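Local coordinates for putative lipoprotein (Campylobacter jejuni subsp. jejuni, PDB 2G5G), which binds a cofacial pair of hemes as a dimer, with tyrosine as heme ligand, and probably takes part in bacterial heme transport, at residues D79-L85 with S135-N141; D43-E49 with V215-S221; A140-E146 with F199-M204; S221-K226 with V245-S249. One frame throughout, in Å; residues are numbered along the deposited sequence.

Contact 1 (D79-L85 with S135-N141); sequences DVALEML and SKILGAN
L138 N donates to V80 O at 2.8 Å in the parallel pairing of strands 78-82 and 137-141; V80 N to K136 O and L82 N to L138 O carry it on. On one face I137 CG2 lies 3.7 Å from L82 CD1, and L85 CD1 joins them from the turn, 3.9 Å from I137 CG2. On the other, A81 CB lies 4.1 Å from L138 CB and also touches A140 CB. Past L82 comes a type I turn, and L82 O takes A140 N and L85 N from opposite faces of its plane. L85 O accepts N141 N. The N141 side chain runs beside that of E83, and ND2 meets E83 O at 2.9 Å in the carbonyl plane, on a lone pair. A water joins N141 ND2 to E83 OE2, while E83 OE1 accepts from G220 N. With CG anti to the carbonyl carbon (chi1 -62°), D79 brings OD1 to K136 N, which meets it from above the carboxylate plane; H211 and N213 hold OD2. This is the parallel sheet edge of the ChaN α/β fold: strand 137-141, outermost within this chain, ends at N141, its side chain about 6 Å from a bound heme.

Contact 2 (D43-E49 with V215-S221); sequences DVILLGE and VLLLAGS
L218 CD1 lies over one face of the E49 carboxylate, 4.2 Å from E49 CD, and the two side chains cross at about a right angle. E49 CG sits between its own N and carbonyl carbon (chi1 68°), which brings it within 3.5 Å of A219 O. The carboxylate oxygens have partners farther out, OE1 with K57 and Q60, OE2 with H51 and Y123, so this buried acid is fixed by several bonds. The two strands pair in parallel from V44 with V215 to E49 with G220. L217 N donates to I45 O at 2.8 Å, nearly along the C=O axis, and L47 N returns a bond to L217 O. CA-H groups add to the seam, as where L216 CA approaches I45 O. On one face V44 CG2 lies alongside V215 CG1 at 4.0 Å, with L46 and L217 following; on the other, I45 CG2 meets L216 CD1 at 3.9 Å and L47 CD1 meets L218 CD1 at 4.1 Å. S221 N closes the pairing on E49 O just as helix 221-224 starts. Strands 243-248 and 78-82 flank the pair in the sheet. Helix 54-73 packs on the I45, L47 and L218 face, whereas M204 of helix 187-210 reaches L217 and A219 on the opposite face.

Contact 3 (A140-E146 with F199-M204); sequences ANLSRSE and FKDRRM
A140 and M204 bring the end of strand 137-141 against helix 187-210, their CA atoms 4.7 Å apart, before the chain turns at S143 into helix 144-151. The selenomethionine side chain of M204 lies along this strand end, its CG 3.8 Å from A140 CB. Next comes N141, whose OD1 accepts from the backbone N of L142 and rests 3.5 Å from K200 CG, against the aliphatic part of the lysine. L142 fills the junction with both methyl branches: CD2 reaches F199 CB at 3.8 Å and also touches K200, while CD1 goes to R203. R203 CG stands anti to the backbone N (chi1 169°), and the chain then bends at chi2 and chi3, which lays its guanidinium under L142 CD1, 3.7 Å above the plane and over its centre. From there R203 grips E146 end-on. NH2 donates to OE1 at 2.8 Å, the oxygen lying in the guanidinium plane but the nitrogen well above the carboxylate plane; NH1 donates to OE2 at 2.9 Å from the syn side, out of the carboxylate plane, with OE2 tilted from the guanidinium plane. The two planes are 56° apart. E146 OE2 also accepts S143 N on its anti lone pair, and E146 N donates back to S143 OG. That capping box starts the helix carrying heme-pocket residues I147, T148 and Y151, and the salt bridge clamps it to helix 187-210, which supplies L189, L193 and I196. K200 NZ hydrogen-bonds a heme oxygen, so the junction borders the heme site.

Contact 4 (S221-K226 with V245-S249); sequences SYHTSK and VVNLS
S221 and N247 join, side chain to side chain, a short helix to a strand in the parallel part of the α/β sheet, two places from strand 214-220, which the helix follows. Helix 221-224 reaches past strand 44-49 to strand 243-248, in a small and partly buried contact with a polar side at N247 and another side at V245. On the V245 side, both methyl groups are directed at the helix end. CG1, anti to the backbone N (chi1 -179°), packs against the carbonyl oxygen of T224, 3.3 Å from T224 O, and approaches T224 CB as well. CG2 packs 3.6 Å from K226 CG, the lysine and valine side chains running antiparallel alongside one another. The lysine bends at chi3, and its NZ forms a salt bridge with D259, whose other carboxylate oxygen accepts from V245 N; a single aspartate thus steadies both partners here. L46 of the intervening strand touches both V245 and T224. On the polar side, the side chain of N247 extends with CG anti to its backbone N, and ND2 donates to S221 OG, which lies nearly in the amide plane. The separation of 2.5 Å between N247 ND2 and S221 OG is unusually short, so its exact value is doubtful. A water makes a second link between the segments, sitting 2.8 Å from S221 OG and donating to L248 O at 2.7 Å.

In the fold
All four contacts belong to one sheet or its immediate cover. Strands 78-82 and 214-220 are neighbours, so contacts 1 and 2 join through A81 N and L216 O (2.7 Å). Contact 4 continues the sheet from contact 2, with L46 O 2.7 Å from V246 N, and the two share S221. Contact 3 takes over A140 and N141 from contact 1 and meets contact 4 where D201 OD1 lies 2.6 Å from H223 ND1. Distance to the heme, measured from the side chain or residue named, grows from contact 3 (K200, about 3 Å) through contact 1 (N141, about 6 Å) and contact 2 (G220, about 10 Å) to contact 4 (S221, about 13 Å).

Contact 1 (D79-L85 with S135-N141)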
loop_
_atom_site.group_PDB
_atom_site.type_symbol
_atom_site.label_atom_id
_atom_site.label_comp_id
_atom_site.label_asym_id
_atom_site.label_seq_id
_atom_site.Cartn_x
_atom_site.Cartn_y
_atom_site.Cartn_z
ATOM N N ASP A 79 29.309 -1.380 -16.180
ATOM C CA ASP A 79 27.834 -1.361 -16.259
ATOM C C ASP A 79 27.164 -0.591 -15.120
ATOM O O ASP A 79 27.818 -0.325 -14.131
ATOM C CB ASP A 79 27.307 -2.776 -16.290
ATOM C CG ASP A 79 27.788 -3.543 -17.520
ATOM O OD1 ASP A 79 27.974 -2.907 -18.583
ATOM O OD2 ASP A 79 28.003 -4.764 -17.410
ATOM N N VAL A 80 25.877 -0.249 -15.273
ATOM C CA VAL A 80 25.122 0.530 -14.273
ATOM C C VAL A 80 23.830 -0.174 -13.871
ATOM O O VAL A 80 22.984 -0.476 -14.710
ATOM C CB VAL A 80 24.820 1.965 -14.751
ATOM C CG1 VAL A 80 23.946 2.726 -13.717
ATOM C CG2 VAL A 80 26.104 2.717 -14.967
ATOM N N ALA A 81 23.714 -0.482 -12.579
ATOM C CA ALA A 81 22.508 -1.102 -12.046
ATOM C C ALA A 81 21.642 0.011 -11.463
ATOM O O ALA A 81 22.146 0.998 -10.929
ATOM C CB ALA A 81 22.879 -2.136 -10.950
ATOM N N LEU A 82 20.336 -0.159 -11.559
ATOM C CA LEU A 82 19.390 0.878 -11.167
ATOM C C LEU A 82 18.350 0.329 -10.220
ATOM O O LEU A 82 17.626 -0.627 -10.545
ATOM C CB LEU A 82 18.733 1.533 -12.408
ATOM C CG LEU A 82 19.587 2.382 -13.357
ATOM C CD1 LEU A 82 18.783 2.849 -14.577
ATOM C CD2 LEU A 82 20.221 3.566 -12.654
ATOM N N GLU A 83 18.261 0.926 -9.027
ATOM C CA GLU A 83 17.142 0.627 -8.130
ATOM C C GLU A 83 15.822 0.834 -8.900
ATOM O O GLU A 83 14.814 0.193 -8.587
ATOM C CB GLU A 83 17.152 1.566 -6.908
ATOM C CG GLU A 83 15.915 1.404 -5.971
ATOM C CD GLU A 83 15.802 2.494 -4.884
ATOM O OE1 GLU A 83 16.656 3.394 -4.809
ATOM O OE2 GLU A 83 14.837 2.437 -4.116
HETATM N N MSE A 84 15.816 1.720 -9.897
HETATM C CA MSE A 84 14.504 2.011 -10.538
HETATM C C MSE A 84 13.998 1.004 -11.547
HETATM O O MSE A 84 12.862 1.111 -12.008
HETATM C CB MSE A 84 14.275 3.471 -10.988
HETATM C CG MSE A 84 15.411 4.417 -11.342
HETATM SE SE MSE A 84 17.092 4.597 -10.280
HETATM C CE MSE A 84 16.456 4.807 -8.428
ATOM N N LEU A 85 14.805 -0.013 -11.847
ATOM C CA LEU A 85 14.347 -1.101 -12.706
ATOM C C LEU A 85 14.456 -2.409 -11.990
ATOM O O LEU A 85 15.420 -2.642 -11.235
ATOM C CB LEU A 85 15.121 -1.116 -14.025
ATOM C CG LEU A 85 14.852 0.089 -14.914
ATOM C CD1 LEU A 85 15.890 0.270 -15.998
ATOM C CD2 LEU A 85 13.445 -0.028 -15.529
ATOM N N SER A 135 28.120 1.352 -21.472
ATOM C CA SER A 135 27.545 0.645 -20.328
ATOM C C SER A 135 26.279 -0.102 -20.672
ATOM O O SER A 135 25.484 0.358 -21.487
ATOM C CB SER A 135 27.206 1.628 -19.196
ATOM O OG SER A 135 28.384 2.184 -18.680
ATOM N N LYS A 136 26.071 -1.241 -20.028
ATOM C CA LYS A 136 24.757 -1.852 -20.028
ATOM C C LYS A 136 23.970 -1.456 -18.769
ATOM O O LYS A 136 24.518 -1.406 -17.648
ATOM C CB LYS A 136 24.834 -3.381 -20.146
ATOM C CG LYS A 136 23.467 -4.038 -20.315
ATOM C CD LYS A 136 23.553 -5.413 -20.927
ATOM C CE LYS A 136 23.754 -6.437 -19.851
ATOM N NZ LYS A 136 23.625 -7.818 -20.412
ATOM N N ILE A 137 22.687 -1.178 -18.950
ATOM C CA ILE A 137 21.801 -0.946 -17.791
ATOM C C ILE A 137 21.267 -2.244 -17.225
ATOM O O ILE A 137 20.673 -3.071 -17.952
ATOM C CB ILE A 137 20.645 0.071 -18.111
ATOM C CG1 ILE A 137 21.253 1.454 -18.363
ATOM C CG2 ILE A 137 19.628 0.118 -16.962
ATOM C CD1 ILE A 137 20.305 2.536 -18.848
ATOM N N LEU A 138 21.464 -2.428 -15.919
ATOM C CA LEU A 138 20.953 -3.595 -15.222
ATOM C C LEU A 138 19.765 -3.222 -14.323
ATOM O O LEU A 138 19.792 -2.173 -13.674
ATOM C CB LEU A 138 22.065 -4.245 -14.365
ATOM C CG LEU A 138 23.464 -4.422 -14.971
ATOM C CD1 LEU A 138 24.474 -4.922 -13.887
ATOM C CD2 LEU A 138 23.431 -5.379 -16.200
ATOM N N GLY A 139 18.738 -4.080 -14.293
ATOM C CA GLY A 139 17.667 -3.979 -13.281
ATOM C C GLY A 139 18.148 -4.575 -11.973
ATOM O O GLY A 139 18.628 -5.704 -11.951
ATOM N N ALA A 140 18.090 -3.792 -10.886
ATOM C CA ALA A 140 18.686 -4.216 -9.621
ATOM C C ALA A 140 17.645 -4.734 -8.661
ATOM O O ALA A 140 17.951 -5.515 -7.770
ATOM C CB ALA A 140 19.485 -3.027 -8.966
ATOM N N ASN A 141 16.401 -4.315 -8.858
ATOM C CA ASN A 141 15.380 -4.394 -7.804
ATOM C C ASN A 141 14.374 -5.567 -7.922
ATOM O O ASN A 141 14.327 -6.299 -8.925
ATOM C CB ASN A 141 14.606 -3.062 -7.816
ATOM C CG ASN A 141 14.143 -2.610 -6.418
ATOM O OD1 ASN A 141 14.071 -3.397 -5.483
ATOM N ND2 ASN A 141 13.829 -1.326 -6.300
HETATM O O HOH W 1 12.916 0.632 -4.218
#

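Contact 2 (D43-E49 with V215-S221)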
loop_
_atom_site.group_PDB
_atom_site.type_symbol
_atom_site.label_atom_id
_atom_site.label_comp_id
_atom_site.label_asym_id
_atom_site.label_seq_id
_atom_site.Cartn_x
_atom_site.Cartn_y
_atom_site.Cartn_z
ATOM N N ASP A 43 35.172 -2.885 -7.324
ATOM C CA ASP A 43 34.365 -3.707 -8.237
ATOM C C ASP A 43 32.894 -3.289 -8.278
ATOM O O ASP A 43 32.215 -3.460 -9.301
ATOM C CB ASP A 43 34.466 -5.208 -7.851
ATOM C CG ASP A 43 35.903 -5.683 -7.821
ATOM O OD1 ASP A 43 36.511 -5.645 -8.894
ATOM O OD2 ASP A 43 36.440 -6.010 -6.739
ATOM N N VAL A 44 32.419 -2.790 -7.148
ATOM C CA VAL A 44 31.044 -2.329 -6.989
ATOM C C VAL A 44 31.077 -0.918 -6.377
ATOM O O VAL A 44 31.636 -0.707 -5.295
ATOM C CB VAL A 44 30.251 -3.246 -6.035
ATOM C CG1 VAL A 44 28.837 -2.714 -5.842
ATOM C CG2 VAL A 44 30.245 -4.723 -6.568
ATOM N N ILE A 45 30.452 0.021 -7.049
ATOM C CA ILE A 45 30.395 1.386 -6.553
ATOM C C ILE A 45 28.935 1.660 -6.268
ATOM O O ILE A 45 28.103 1.609 -7.174
ATOM C CB ILE A 45 30.943 2.417 -7.592
ATOM C CG1 ILE A 45 32.427 2.174 -7.858
ATOM C CG2 ILE A 45 30.739 3.859 -7.082
ATOM C CD1 ILE A 45 32.880 2.554 -9.278
ATOM N N LEU A 46 28.601 1.905 -5.003
ATOM C CA LEU A 46 27.241 2.328 -4.679
ATOM C C LEU A 46 27.129 3.850 -4.599
ATOM O O LEU A 46 27.938 4.474 -3.928
ATOM C CB LEU A 46 26.726 1.701 -3.382
ATOM C CG LEU A 46 26.588 0.187 -3.292
ATOM C CD1 LEU A 46 27.933 -0.384 -3.017
ATOM C CD2 LEU A 46 25.659 -0.149 -2.121
ATOM N N LEU A 47 26.140 4.417 -5.292
ATOM C CA LEU A 47 25.920 5.880 -5.356
ATOM C C LEU A 47 24.543 6.169 -4.792
ATOM O O LEU A 47 23.509 5.810 -5.408
ATOM C CB LEU A 47 25.944 6.364 -6.806
ATOM C CG LEU A 47 26.643 7.669 -7.199
ATOM C CD1 LEU A 47 26.118 8.235 -8.517
ATOM C CD2 LEU A 47 26.881 8.752 -6.114
ATOM N N GLY A 48 24.527 6.784 -3.607
ATOM C CA GLY A 48 23.296 7.053 -2.881
ATOM C C GLY A 48 22.791 8.448 -3.207
ATOM O O GLY A 48 23.573 9.393 -3.227
ATOM N N GLU A 49 21.484 8.549 -3.442
ATOM C CA GLU A 49 20.848 9.800 -3.838
ATOM C C GLU A 49 19.559 10.074 -3.036
ATOM O O GLU A 49 18.983 9.172 -2.417
ATOM C CB GLU A 49 20.526 9.792 -5.343
ATOM C CG GLU A 49 19.420 8.783 -5.712
ATOM C CD GLU A 49 18.590 9.178 -6.962
ATOM O OE1 GLU A 49 18.964 10.103 -7.706
ATOM O OE2 GLU A 49 17.545 8.545 -7.167
ATOM N N VAL A 215 30.743 -2.450 -11.789
ATOM C CA VAL A 215 29.342 -2.015 -11.788
ATOM C C VAL A 215 29.145 -0.879 -10.813
ATOM O O VAL A 215 29.734 -0.897 -9.703
ATOM C CB VAL A 215 28.348 -3.202 -11.527
ATOM C CG1 VAL A 215 28.561 -3.861 -10.118
ATOM C CG2 VAL A 215 26.845 -2.771 -11.718
ATOM N N LEU A 216 28.353 0.111 -11.249
ATOM C CA LEU A 216 27.850 1.167 -10.369
ATOM C C LEU A 216 26.324 1.026 -10.158
ATOM O O LEU A 216 25.560 0.885 -11.137
ATOM C CB LEU A 216 28.165 2.550 -10.958
ATOM C CG LEU A 216 27.687 3.755 -10.103
ATOM C CD1 LEU A 216 28.640 4.904 -10.150
ATOM C CD2 LEU A 216 26.335 4.170 -10.631
ATOM N N LEU A 217 25.896 1.066 -8.887
ATOM C CA LEU A 217 24.487 1.137 -8.535
ATOM C C LEU A 217 24.073 2.575 -8.228
ATOM O O LEU A 217 24.784 3.301 -7.503
ATOM C CB LEU A 217 24.154 0.266 -7.324
ATOM C CG LEU A 217 22.703 0.289 -6.772
ATOM C CD1 LEU A 217 21.745 -0.590 -7.584
ATOM C CD2 LEU A 217 22.709 -0.141 -5.325
ATOM N N LEU A 218 22.938 2.980 -8.788
ATOM C CA LEU A 218 22.256 4.187 -8.306
ATOM C C LEU A 218 21.019 3.743 -7.530
ATOM O O LEU A 218 20.202 2.969 -8.032
ATOM C CB LEU A 218 21.865 5.137 -9.455
ATOM C CG LEU A 218 21.124 6.418 -9.030
ATOM C CD1 LEU A 218 22.094 7.349 -8.301
ATOM C CD2 LEU A 218 20.471 7.110 -10.281
ATOM N N ALA A 219 20.889 4.219 -6.287
ATOM C CA ALA A 219 19.799 3.810 -5.402
ATOM C C ALA A 219 19.644 4.889 -4.326
ATOM O O ALA A 219 20.469 5.766 -4.201
ATOM C CB ALA A 219 20.084 2.422 -4.725
ATOM N N GLY A 220 18.553 4.841 -3.580
ATOM C CA GLY A 220 18.349 5.852 -2.552
ATOM C C GLY A 220 19.388 5.666 -1.470
ATOM O O GLY A 220 19.894 4.557 -1.265
ATOM N N SER A 221 19.683 6.748 -0.766
ATOM C CA SER A 221 20.625 6.723 0.337
ATOM C C SER A 221 20.371 5.652 1.393
ATOM O O SER A 221 21.337 5.101 1.934
ATOM C CB SER A 221 20.730 8.109 0.963
ATOM O OG SER A 221 21.427 8.936 0.043
#

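Contact 3 (A140-E146 with F199-M204)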
loop_
_atom_site.group_PDB
_atom_site.type_symbol
_atom_site.label_atom_id
_atom_site.label_comp_id
_atom_site.label_asym_id
_atom_site.label_seq_id
_atom_site.Cartn_x
_atom_site.Cartn_y
_atom_site.Cartn_z
ATOM N N ALA A 140 18.090 -3.792 -10.886
ATOM C CA ALA A 140 18.686 -4.216 -9.621
ATOM C C ALA A 140 17.645 -4.734 -8.661
ATOM O O ALA A 140 17.951 -5.515 -7.770
ATOM C CB ALA A 140 19.485 -3.027 -8.966
ATOM N N ASN A 141 16.401 -4.315 -8.858
ATOM C CA ASN A 141 15.380 -4.394 -7.804
ATOM C C ASN A 141 14.374 -5.567 -7.922
ATOM O O ASN A 141 14.327 -6.299 -8.925
ATOM C CB ASN A 141 14.606 -3.062 -7.816
ATOM C CG ASN A 141 14.143 -2.610 -6.418
ATOM O OD1 ASN A 141 14.071 -3.397 -5.483
ATOM N ND2 ASN A 141 13.829 -1.326 -6.300
ATOM N N LEU A 142 13.572 -5.729 -6.877
ATOM C CA LEU A 142 12.342 -6.531 -6.901
ATOM C C LEU A 142 11.341 -6.019 -7.947
ATOM O O LEU A 142 11.292 -4.826 -8.208
ATOM C CB LEU A 142 11.649 -6.402 -5.540
ATOM C CG LEU A 142 11.760 -7.486 -4.465
ATOM C CD1 LEU A 142 12.945 -8.440 -4.593
ATOM C CD2 LEU A 142 11.663 -6.838 -3.074
ATOM N N SER A 143 10.521 -6.911 -8.507
ATOM C CA SER A 143 9.354 -6.468 -9.291
ATOM C C SER A 143 8.201 -6.024 -8.358
ATOM O O SER A 143 8.187 -6.381 -7.189
ATOM C CB SER A 143 8.850 -7.598 -10.196
ATOM O OG SER A 143 8.401 -8.680 -9.418
ATOM N N ARG A 144 7.259 -5.243 -8.888
ATOM C CA ARG A 144 5.971 -4.926 -8.209
ATOM C C ARG A 144 5.314 -6.169 -7.638
ATOM O O ARG A 144 4.925 -6.201 -6.468
ATOM C CB ARG A 144 4.981 -4.275 -9.186
ATOM C CG ARG A 144 5.317 -2.859 -9.634
ATOM C CD ARG A 144 4.678 -1.816 -8.730
ATOM N NE ARG A 144 4.773 -0.473 -9.302
ATOM C CZ ARG A 144 3.885 0.046 -10.151
ATOM N NH1 ARG A 144 2.824 -0.658 -10.547
ATOM N NH2 ARG A 144 4.057 1.270 -10.622
ATOM N N SER A 145 5.203 -7.198 -8.477
ATOM C CA SER A 145 4.593 -8.479 -8.112
ATOM C C SER A 145 5.338 -9.143 -6.973
ATOM O O SER A 145 4.718 -9.714 -6.066
ATOM C CB SER A 145 4.576 -9.419 -9.319
ATOM O OG SER A 145 4.542 -8.651 -10.517
ATOM N N GLU A 146 6.676 -9.093 -7.031
ATOM C CA GLU A 146 7.502 -9.614 -5.946
ATOM C C GLU A 146 7.245 -8.849 -4.633
ATOM O O GLU A 146 7.164 -9.450 -3.565
ATOM C CB GLU A 146 9.000 -9.575 -6.321
ATOM C CG GLU A 146 9.519 -10.904 -6.900
ATOM C CD GLU A 146 10.855 -10.776 -7.625
ATOM O OE1 GLU A 146 11.493 -11.824 -7.834
ATOM O OE2 GLU A 146 11.233 -9.647 -8.000
ATOM N N PHE A 199 14.259 -7.135 1.765
ATOM C CA PHE A 199 14.206 -7.895 0.515
ATOM C C PHE A 199 14.751 -7.140 -0.701
ATOM O O PHE A 199 15.437 -7.756 -1.521
ATOM C CB PHE A 199 12.775 -8.389 0.229
ATOM C CG PHE A 199 12.455 -9.733 0.832
ATOM C CD1 PHE A 199 11.810 -9.826 2.071
ATOM C CD2 PHE A 199 12.739 -10.903 0.144
ATOM C CE1 PHE A 199 11.502 -11.068 2.626
ATOM C CE2 PHE A 199 12.425 -12.152 0.695
ATOM C CZ PHE A 199 11.798 -12.225 1.938
ATOM N N LYS A 200 14.429 -5.844 -0.839
ATOM C CA LYS A 200 14.936 -4.993 -1.923
ATOM C C LYS A 200 16.456 -4.958 -1.842
ATOM O O LYS A 200 17.144 -5.134 -2.843
ATOM C CB LYS A 200 14.417 -3.550 -1.822
ATOM C CG LYS A 200 12.931 -3.358 -2.212
ATOM C CD LYS A 200 12.448 -1.948 -1.914
ATOM C CE LYS A 200 11.111 -1.668 -2.641
ATOM N NZ LYS A 200 10.606 -0.340 -2.217
ATOM N N ASP A 201 16.968 -4.762 -0.632
ATOM C CA ASP A 201 18.417 -4.700 -0.376
ATOM C C ASP A 201 19.140 -5.996 -0.727
ATOM O O ASP A 201 20.215 -5.979 -1.336
ATOM C CB ASP A 201 18.631 -4.291 1.084
ATOM C CG ASP A 201 18.362 -2.816 1.302
ATOM O OD1 ASP A 201 18.375 -2.050 0.301
ATOM O OD2 ASP A 201 18.115 -2.401 2.463
ATOM N N ARG A 202 18.494 -7.120 -0.419
ATOM C CA ARG A 202 19.011 -8.441 -0.696
ATOM C C ARG A 202 19.117 -8.681 -2.206
ATOM O O ARG A 202 20.140 -9.165 -2.680
ATOM C CB ARG A 202 18.116 -9.506 -0.049
ATOM C CG ARG A 202 18.606 -10.940 -0.210
ATOM C CD ARG A 202 20.006 -11.130 0.371
ATOM N NE ARG A 202 20.118 -10.842 1.810
ATOM C CZ ARG A 202 19.885 -11.736 2.774
ATOM N NH1 ARG A 202 19.503 -12.984 2.476
ATOM N NH2 ARG A 202 20.026 -11.390 4.047
ATOM N N ARG A 203 18.062 -8.321 -2.928
ATOM C CA ARG A 203 18.012 -8.486 -4.393
ATOM C C ARG A 203 19.044 -7.611 -5.095
ATOM O O ARG A 203 19.812 -8.132 -5.898
ATOM C CB ARG A 203 16.618 -8.165 -4.945
ATOM C CG ARG A 203 16.557 -8.047 -6.495
ATOM C CD ARG A 203 16.869 -9.357 -7.186
ATOM N NE ARG A 203 15.983 -10.434 -6.722
ATOM C CZ ARG A 203 14.716 -10.625 -7.135
ATOM N NH1 ARG A 203 14.146 -9.835 -8.038
ATOM N NH2 ARG A 203 14.024 -11.629 -6.624
HETATM N N MSE A 204 19.050 -6.307 -4.799
HETATM C CA MSE A 204 20.068 -5.407 -5.343
HETATM C C MSE A 204 21.480 -5.935 -5.054
HETATM O O MSE A 204 22.313 -5.932 -5.975
HETATM C CB MSE A 204 19.877 -3.969 -4.873
HETATM C CG MSE A 204 18.499 -3.367 -5.312
HETATM SE SE MSE A 204 18.473 -1.506 -5.187
HETATM C CE MSE A 204 17.342 -1.462 -3.573
HETATM O O HOH W 1 12.916 0.632 -4.218
#

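Contact 4 (S221-K226 with V245-S249)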
loop_
_atom_site.group_PDB
_atom_site.type_symbol
_atom_site.label_atom_id
_atom_site.label_comp_id
_atom_site.label_asym_id
_atom_site.label_seq_id
_atom_site.Cartn_x
_atom_site.Cartn_y
_atom_site.Cartn_z
ATOM N N SER A 221 19.683 6.748 -0.766
ATOM C CA SER A 221 20.625 6.723 0.337
ATOM C C SER A 221 20.371 5.652 1.393
ATOM O O SER A 221 21.337 5.101 1.934
ATOM C CB SER A 221 20.730 8.109 0.963
ATOM O OG SER A 221 21.427 8.936 0.043
ATOM N N TYR A 222 19.102 5.344 1.731
ATOM C CA TYR A 222 18.877 4.314 2.770
ATOM C C TYR A 222 19.336 2.938 2.307
ATOM O O TYR A 222 19.772 2.107 3.132
ATOM C CB TYR A 222 17.433 4.260 3.285
ATOM C CG TYR A 222 16.942 5.581 3.853
ATOM C CD1 TYR A 222 17.790 6.415 4.579
ATOM C CD2 TYR A 222 15.630 5.995 3.655
ATOM C CE1 TYR A 222 17.337 7.637 5.108
ATOM C CE2 TYR A 222 15.168 7.206 4.168
ATOM C CZ TYR A 222 16.024 8.014 4.901
ATOM O OH TYR A 222 15.568 9.216 5.392
ATOM N N HIS A 223 19.275 2.731 0.989
ATOM C CA HIS A 223 19.741 1.499 0.352
ATOM C C HIS A 223 21.268 1.373 0.266
ATOM O O HIS A 223 21.819 0.294 0.398
ATOM C CB HIS A 223 19.124 1.411 -1.067
ATOM C CG HIS A 223 17.650 1.193 -1.044
ATOM N ND1 HIS A 223 17.082 0.027 -0.589
ATOM C CD2 HIS A 223 16.624 1.995 -1.416
ATOM C CE1 HIS A 223 15.767 0.119 -0.672
ATOM N NE2 HIS A 223 15.464 1.301 -1.177
ATOM N N THR A 224 21.938 2.475 0.045
ATOM C CA THR A 224 23.386 2.425 -0.129
ATOM C C THR A 224 24.134 2.462 1.207
ATOM O O THR A 224 25.340 2.163 1.264
ATOM C CB THR A 224 23.882 3.498 -1.073
ATOM O OG1 THR A 224 23.666 4.790 -0.500
ATOM C CG2 THR A 224 23.175 3.363 -2.474
ATOM N N SER A 225 23.413 2.833 2.273
ATOM C CA SER A 225 23.999 2.972 3.592
ATOM C C SER A 225 24.737 1.702 4.039
ATOM O O SER A 225 24.167 0.611 4.091
ATOM C CB SER A 225 22.919 3.308 4.634
ATOM O OG SER A 225 23.463 3.132 5.940
ATOM N N LYS A 226 25.992 1.873 4.427
ATOM C CA LYS A 226 26.752 0.799 5.002
ATOM C C LYS A 226 26.199 0.321 6.356
ATOM O O LYS A 226 26.550 -0.751 6.787
ATOM C CB LYS A 226 28.195 1.252 5.199
ATOM C CG LYS A 226 28.958 1.423 3.868
ATOM C CD LYS A 226 30.250 2.157 4.117
ATOM C CE LYS A 226 31.253 1.306 4.865
ATOM N NZ LYS A 226 32.504 2.055 5.144
ATOM N N VAL A 245 31.263 3.001 -1.326
ATOM C CA VAL A 245 29.970 3.663 -1.192
ATOM C C VAL A 245 30.181 5.162 -1.210
ATOM O O VAL A 245 30.980 5.701 -0.423
ATOM C CB VAL A 245 29.214 3.265 0.108
ATOM C CG1 VAL A 245 27.844 3.980 0.163
ATOM C CG2 VAL A 245 29.080 1.725 0.251
ATOM N N VAL A 246 29.495 5.814 -2.138
ATOM C CA VAL A 246 29.551 7.266 -2.272
ATOM C C VAL A 246 28.169 7.816 -2.046
ATOM O O VAL A 246 27.220 7.469 -2.773
ATOM C CB VAL A 246 30.020 7.716 -3.665
ATOM C CG1 VAL A 246 30.035 9.297 -3.751
ATOM C CG2 VAL A 246 31.417 7.178 -3.976
ATOM N N ASN A 247 28.020 8.684 -1.054
ATOM C CA ASN A 247 26.675 9.193 -0.769
ATOM C C ASN A 247 26.628 10.655 -1.162
ATOM O O ASN A 247 27.577 11.404 -0.901
ATOM C CB ASN A 247 26.255 9.039 0.700
ATOM C CG ASN A 247 24.742 9.321 0.898
ATOM O OD1 ASN A 247 24.310 9.945 1.872
ATOM N ND2 ASN A 247 23.953 8.886 -0.053
ATOM N N LEU A 248 25.537 11.038 -1.808
ATOM C CA LEU A 248 25.275 12.441 -2.165
ATOM C C LEU A 248 24.468 13.031 -1.000
ATOM O O LEU A 248 23.333 12.624 -0.761
ATOM C CB LEU A 248 24.505 12.502 -3.503
ATOM C CG LEU A 248 25.197 11.726 -4.646
ATOM C CD1 LEU A 248 24.302 11.721 -5.911
ATOM C CD2 LEU A 248 26.617 12.256 -4.922
ATOM N N SER A 249 25.072 13.929 -0.232
ATOM C CA SER A 249 24.431 14.319 1.041
ATOM C C SER A 249 23.178 15.162 0.866
ATOM O O SER A 249 23.002 15.866 -0.131
ATOM C CB SER A 249 25.396 15.015 2.007
ATOM O OG SER A 249 25.902 16.223 1.474
HETATM O O HOH W 2 21.041 11.732 0.362
#